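Local coordinates for leucine aminopeptidase 2, chloroplastic (Streptomyces sp. BC16019, PDB 5LHJ), which probably removes unsubstituted N-terminal amino acids from peptides as a manganese-dependent aminopeptidase of the M17 family, serving in the maturation of bottromycin, at residues L224-V230 with V348-V353; H331-T337 with F447-F451. All coordinates share one frame; numbering follows the deposited sequence.

Contacts 1 and 2 meet at helix 345-358 of the catalytic domain, which packs on helix 225-231 in the first and touches both segments of the second. Along the chain their segments alternate: helix 225-231 comes first, then the turn and strand of 331-337, then helix 345-358, and last the end of helix 440-449. The contact centres are about 10 Å apart and are joined through Asp352, whose OD1 lies 2.8 Å from Leu332 N, a probable hydrogen bond, while its OD2 is probably bonded to His331 ND1. Ala351 touches both His331 and Phe451. Helix 345-358 begins at Glu345, a residue seen to bind both manganese ions of this enzyme, although neither is bound to this chain here.

Contact 1 (L224-V230 with V348-V353); sequences LTGLTAV and VVLADV
Asp352 OD2 is the polar centre of this helix pair: it accepts Gly226 N at 2.9 Å, with an angle of 150° at the hydrogen, the donor standing above the carboxylate plane. A water donates one hydrogen bond to the same oxygen and another to Val349 O, and accepts one from Leu227 N at 2.8 Å. His331 and Leu332 are further partners of the carboxylate. Over these segments the two helices run nearly antiparallel, at 151°, with axes only 7.0 Å apart. Gly226 permits this closeness, because a CB on it would collide with Val348 O; its CA instead makes a nearly straight CA-H...O contact of 3.4 Å with that carbonyl oxygen. Apolar groups pack along the rest of the pair. Val230 meets Val349 at about a right angle, CB to CG2 at 3.7 Å, and Leu227 CD1 rests on Val349 CG1. The CG of Leu224 lies beside its own backbone N (chi1 -55°), and CD2 slides past Asp352 CB at 3.7 Å. Both helices also pack on strand 306-316. With three partners round one buried oxygen, Gly226 N of the first turn among them, and Leu227 N tied in through the water, the carboxylate is probably kept ionised and fixes the start of helix 225-231 against helix 345-358.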
loop_
_atom_site.group_PDB
_atom_site.type_symbol
_atom_site.label_atom_id
_atom_site.label_comp_id
_atom_site.label_asym_id
_atom_site.label_seq_id
_atom_site.Cartn_x
_atom_site.Cartn_y
_atom_site.Cartn_z
ATOM N N LEU A 224 -24.908 -3.131 -29.723
ATOM C CA LEU A 224 -24.517 -2.551 -28.426
ATOM C C LEU A 224 -23.192 -3.196 -28.007
ATOM O O LEU A 224 -23.142 -4.054 -27.118
ATOM C CB LEU A 224 -25.617 -2.769 -27.377
ATOM C CG LEU A 224 -27.021 -2.258 -27.753
ATOM C CD1 LEU A 224 -28.044 -2.563 -26.676
ATOM C CD2 LEU A 224 -27.015 -0.773 -28.062
ATOM N N THR A 225 -22.124 -2.754 -28.668
ATOM C CA THR A 225 -20.810 -3.395 -28.594
ATOM C C THR A 225 -20.196 -3.315 -27.211
ATOM O O THR A 225 -19.542 -4.249 -26.764
ATOM C CB THR A 225 -19.815 -2.750 -29.581
ATOM O OG1 THR A 225 -20.462 -2.537 -30.842
ATOM C CG2 THR A 225 -18.595 -3.635 -29.772
ATOM N N GLY A 226 -20.397 -2.181 -26.548
ATOM C CA GLY A 226 -19.859 -1.988 -25.203
ATOM C C GLY A 226 -20.452 -2.983 -24.219
ATOM O O GLY A 226 -19.732 -3.626 -23.457
ATOM N N LEU A 227 -21.775 -3.133 -24.262
ATOM C CA LEU A 227 -22.477 -4.093 -23.407
ATOM C C LEU A 227 -21.975 -5.530 -23.613
ATOM O O LEU A 227 -21.668 -6.224 -22.642
ATOM C CB LEU A 227 -23.990 -4.018 -23.662
ATOM C CG LEU A 227 -24.868 -5.075 -22.976
ATOM C CD1 LEU A 227 -24.763 -5.009 -21.462
ATOM C CD2 LEU A 227 -26.309 -4.871 -23.420
ATOM N N THR A 228 -21.903 -5.975 -24.865
ATOM C CA THR A 228 -21.455 -7.348 -25.158
ATOM C C THR A 228 -19.961 -7.561 -24.799
ATOM O O THR A 228 -19.620 -8.602 -24.258
ATOM C CB THR A 228 -21.799 -7.779 -26.595
ATOM O OG1 THR A 228 -21.293 -6.841 -27.521
ATOM C CG2 THR A 228 -23.276 -7.827 -26.777
ATOM N N ALA A 229 -19.102 -6.559 -25.010
ATOM C CA ALA A 229 -17.672 -6.667 -24.627
ATOM C C ALA A 229 -17.454 -6.761 -23.120
ATOM O O ALA A 229 -16.695 -7.624 -22.633
ATOM C CB ALA A 229 -16.878 -5.492 -25.188
ATOM N N VAL A 230 -18.104 -5.859 -22.389
ATOM C CA VAL A 230 -17.994 -5.822 -20.932
ATOM C C VAL A 230 -18.569 -7.104 -20.322
ATOM O O VAL A 230 -17.982 -7.669 -19.420
ATOM C CB VAL A 230 -18.684 -4.570 -20.357
ATOM C CG1 VAL A 230 -18.927 -4.692 -18.853
ATOM C CG2 VAL A 230 -17.853 -3.331 -20.684
ATOM N N VAL A 348 -18.699 2.578 -20.867
ATOM C CA VAL A 348 -18.547 1.803 -22.101
ATOM C C VAL A 348 -19.864 1.084 -22.455
ATOM O O VAL A 348 -20.250 1.045 -23.615
ATOM C CB VAL A 348 -17.355 0.807 -21.974
ATOM C CG1 VAL A 348 -17.256 -0.123 -23.175
ATOM C CG2 VAL A 348 -16.051 1.564 -21.774
ATOM N N VAL A 349 -20.541 0.547 -21.451
ATOM C CA VAL A 349 -21.845 -0.091 -21.620
ATOM C C VAL A 349 -22.919 0.943 -22.043
ATOM O O VAL A 349 -23.712 0.703 -22.961
ATOM C CB VAL A 349 -22.268 -0.813 -20.321
ATOM C CG1 VAL A 349 -23.699 -1.286 -20.399
ATOM C CG2 VAL A 349 -21.336 -1.988 -20.010
ATOM N N LEU A 350 -22.948 2.086 -21.368
ATOM C CA LEU A 350 -23.934 3.124 -21.647
ATOM C C LEU A 350 -23.793 3.764 -23.029
ATOM O O LEU A 350 -24.796 4.176 -23.605
ATOM C CB LEU A 350 -23.867 4.225 -20.585
ATOM C CG LEU A 350 -24.273 3.829 -19.162
ATOM C CD1 LEU A 350 -23.900 4.914 -18.147
ATOM C CD2 LEU A 350 -25.743 3.539 -19.118
ATOM N N ALA A 351 -22.559 3.860 -23.536
ATOM C CA ALA A 351 -22.255 4.581 -24.788
ATOM C C ALA A 351 -23.204 4.228 -25.928
ATOM O O ALA A 351 -23.904 5.088 -26.471
ATOM C CB ALA A 351 -20.817 4.316 -25.204
ATOM N N ASP A 352 -23.284 2.946 -26.258
ATOM C CA ASP A 352 -24.089 2.523 -27.419
ATOM C C ASP A 352 -25.578 2.680 -27.155
ATOM O O ASP A 352 -26.349 2.955 -28.069
ATOM C CB ASP A 352 -23.778 1.077 -27.791
ATOM C CG ASP A 352 -22.305 0.845 -27.938
ATOM O OD1 ASP A 352 -21.791 1.114 -29.039
ATOM O OD2 ASP A 352 -21.625 0.465 -26.945
ATOM N N VAL A 353 -25.984 2.539 -25.895
ATOM C CA VAL A 353 -27.394 2.722 -25.548
ATOM C C VAL A 353 -27.801 4.194 -25.719
ATOM O O VAL A 353 -28.896 4.482 -26.186
ATOM C CB VAL A 353 -27.705 2.209 -24.126
ATOM C CG1 VAL A 353 -29.172 2.431 -23.778
ATOM C CG2 VAL A 353 -27.325 0.735 -24.015
HETATM O O HOH W 1 -23.299 -0.953 -25.201
#

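Contact 2 (H331-T337 with F447-F451); sequences HLDGTTT and FLQDF
His331 presents one ring face to the edge of Phe451, an edge-to-face pair with centroids 4.8 Å apart and planes at 67°; Phe451 CE1 lies over that face, offset toward the rim. The histidine ring is held at its own edge, where NE2 shares a 2.8 Å hydrogen bond with Thr337 OG1. Two residues on, Asp333 CG lies between its backbone N and carbonyl carbon (chi1 67°), which curls the carboxylate back over the turn; OD1 accepts both Thr335 N and Thr335 OG1, the latter at 2.7 Å on the syn side. Its OD2 sits 3.6 Å from Phe451 CD1 and accepts a water at 2.6 Å that also donates to Asp450 O. With an alanine in its place, Thr335 N would probably lose its acceptor, the threonine hydroxyl one of its two partners, and Asp450 O the water link. Thr335 OG1 approaches Phe451 CE1 obliquely, and Arg431 bonds to this hydroxyl as well. At Thr337 the strand reaches Phe447: CG2 meets the ring edge in its plane, 3.8 Å from CE2, and OG1 lies 3.7 Å from CZ. Arg431 also packs against both phenylalanines and, with Arg421, forms salt bridges to Asp450. His331 to Gly334 form a type I turn with a G1 bulge at Gly334, whose angles call for glycine: a 3:5 hairpin, with an Asx turn at Asp333, joining strands 328-330 and 336-338.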
loop_
_atom_site.group_PDB
_atom_site.type_symbol
_atom_site.label_atom_id
_atom_site.label_comp_id
_atom_site.label_asym_id
_atom_site.label_seq_id
_atom_site.Cartn_x
_atom_site.Cartn_y
_atom_site.Cartn_z
ATOM N N HIS A 331 -18.054 1.342 -31.425
ATOM C CA HIS A 331 -19.417 1.584 -30.966
ATOM C C HIS A 331 -20.417 1.656 -32.114
ATOM O O HIS A 331 -20.037 1.667 -33.301
ATOM C CB HIS A 331 -19.470 2.878 -30.141
ATOM C CG HIS A 331 -18.725 2.792 -28.847
ATOM N ND1 HIS A 331 -19.207 2.114 -27.749
ATOM C CD2 HIS A 331 -17.533 3.311 -28.474
ATOM C CE1 HIS A 331 -18.340 2.216 -26.755
ATOM N NE2 HIS A 331 -17.317 2.932 -27.172
ATOM N N LEU A 332 -21.694 1.721 -31.741
ATOM C CA LEU A 332 -22.823 1.823 -32.689
ATOM C C LEU A 332 -22.764 3.046 -33.624
ATOM O O LEU A 332 -23.291 2.982 -34.747
ATOM C CB LEU A 332 -24.142 1.832 -31.892
ATOM C CG LEU A 332 -25.486 1.852 -32.637
ATOM C CD1 LEU A 332 -25.611 0.634 -33.523
ATOM C CD2 LEU A 332 -26.624 1.864 -31.623
ATOM N N ASP A 333 -22.141 4.139 -33.181
ATOM C CA ASP A 333 -21.948 5.339 -34.004
ATOM C C ASP A 333 -20.651 5.324 -34.836
ATOM O O ASP A 333 -20.327 6.322 -35.475
ATOM C CB ASP A 333 -22.024 6.628 -33.165
ATOM C CG ASP A 333 -20.864 6.783 -32.167
ATOM O OD1 ASP A 333 -20.011 5.890 -32.048
ATOM O OD2 ASP A 333 -20.837 7.823 -31.483
ATOM N N GLY A 334 -19.928 4.207 -34.823
ATOM C CA GLY A 334 -18.675 4.065 -35.558
ATOM C C GLY A 334 -17.426 4.566 -34.855
ATOM O O GLY A 334 -16.313 4.334 -35.357
ATOM N N THR A 335 -17.568 5.232 -33.704
ATOM C CA THR A 335 -16.405 5.739 -32.968
ATOM C C THR A 335 -15.828 4.647 -32.078
ATOM O O THR A 335 -16.479 3.640 -31.810
ATOM C CB THR A 335 -16.724 6.992 -32.119
ATOM O OG1 THR A 335 -17.605 6.669 -31.029
ATOM C CG2 THR A 335 -17.339 8.067 -32.964
ATOM N N THR A 336 -14.600 4.863 -31.619
ATOM C CA THR A 336 -13.847 3.827 -30.925
ATOM C C THR A 336 -13.415 4.257 -29.528
ATOM O O THR A 336 -13.075 5.418 -29.293
ATOM C CB THR A 336 -12.612 3.382 -31.721
ATOM O OG1 THR A 336 -11.764 4.513 -31.965
ATOM C CG2 THR A 336 -13.028 2.754 -33.030
ATOM N N THR A 337 -13.406 3.292 -28.617
ATOM C CA THR A 337 -12.920 3.499 -27.255
ATOM C C THR A 337 -11.865 2.473 -26.911
ATOM O O THR A 337 -12.071 1.275 -27.110
ATOM C CB THR A 337 -14.064 3.377 -26.235
ATOM O OG1 THR A 337 -15.055 4.377 -26.501
ATOM C CG2 THR A 337 -13.577 3.516 -24.802
ATOM N N PHE A 447 -17.362 11.875 -21.597
ATOM C CA PHE A 447 -17.356 10.624 -22.359
ATOM C C PHE A 447 -18.770 10.293 -22.846
ATOM O O PHE A 447 -18.978 10.044 -24.054
ATOM C CB PHE A 447 -16.753 9.503 -21.475
ATOM C CG PHE A 447 -16.643 8.162 -22.131
ATOM C CD1 PHE A 447 -17.777 7.368 -22.357
ATOM C CD2 PHE A 447 -15.397 7.647 -22.476
ATOM C CE1 PHE A 447 -17.669 6.114 -22.946
ATOM C CE2 PHE A 447 -15.288 6.384 -23.049
ATOM C CZ PHE A 447 -16.425 5.623 -23.293
ATOM N N LEU A 448 -19.734 10.278 -21.926
ATOM C CA LEU A 448 -21.129 9.969 -22.277
ATOM C C LEU A 448 -21.718 10.991 -23.246
ATOM O O LEU A 448 -22.466 10.637 -24.160
ATOM C CB LEU A 448 -22.007 9.903 -21.028
ATOM C CG LEU A 448 -21.697 8.812 -19.999
ATOM C CD1 LEU A 448 -22.635 8.975 -18.809
ATOM C CD2 LEU A 448 -21.815 7.416 -20.577
ATOM N N GLN A 449 -21.378 12.261 -23.039
ATOM C CA GLN A 449 -21.886 13.337 -23.885
ATOM C C GLN A 449 -21.609 13.088 -25.375
ATOM O O GLN A 449 -22.456 13.417 -26.205
ATOM C CB GLN A 449 -21.304 14.685 -23.461
ATOM C CG GLN A 449 -21.935 15.882 -24.165
ATOM C CD GLN A 449 -21.399 17.209 -23.653
ATOM O OE1 GLN A 449 -20.278 17.290 -23.153
ATOM N NE2 GLN A 449 -22.204 18.263 -23.788
ATOM N N ASP A 450 -20.445 12.504 -25.684
ATOM C CA ASP A 450 -20.024 12.186 -27.070
ATOM C C ASP A 450 -21.070 11.327 -27.818
ATOM O O ASP A 450 -21.155 11.362 -29.049
ATOM C CB ASP A 450 -18.724 11.343 -27.098
ATOM C CG ASP A 450 -17.450 12.084 -26.656
ATOM O OD1 ASP A 450 -17.390 13.322 -26.529
ATOM O OD2 ASP A 450 -16.450 11.343 -26.432
ATOM N N PHE A 451 -21.834 10.524 -27.085
ATOM C CA PHE A 451 -22.729 9.541 -27.702
ATOM C C PHE A 451 -24.172 10.012 -27.840
ATOM O O PHE A 451 -24.989 9.292 -28.391
ATOM C CB PHE A 451 -22.645 8.243 -26.908
ATOM C CG PHE A 451 -21.280 7.645 -26.938
ATOM C CD1 PHE A 451 -20.865 6.895 -28.029
ATOM C CD2 PHE A 451 -20.377 7.875 -25.905
ATOM C CE1 PHE A 451 -19.585 6.347 -28.072
ATOM C CE2 PHE A 451 -19.092 7.350 -25.950
ATOM C CZ PHE A 451 -18.698 6.577 -27.027
HETATM O O HOH W 2 -19.224 9.659 -30.499
#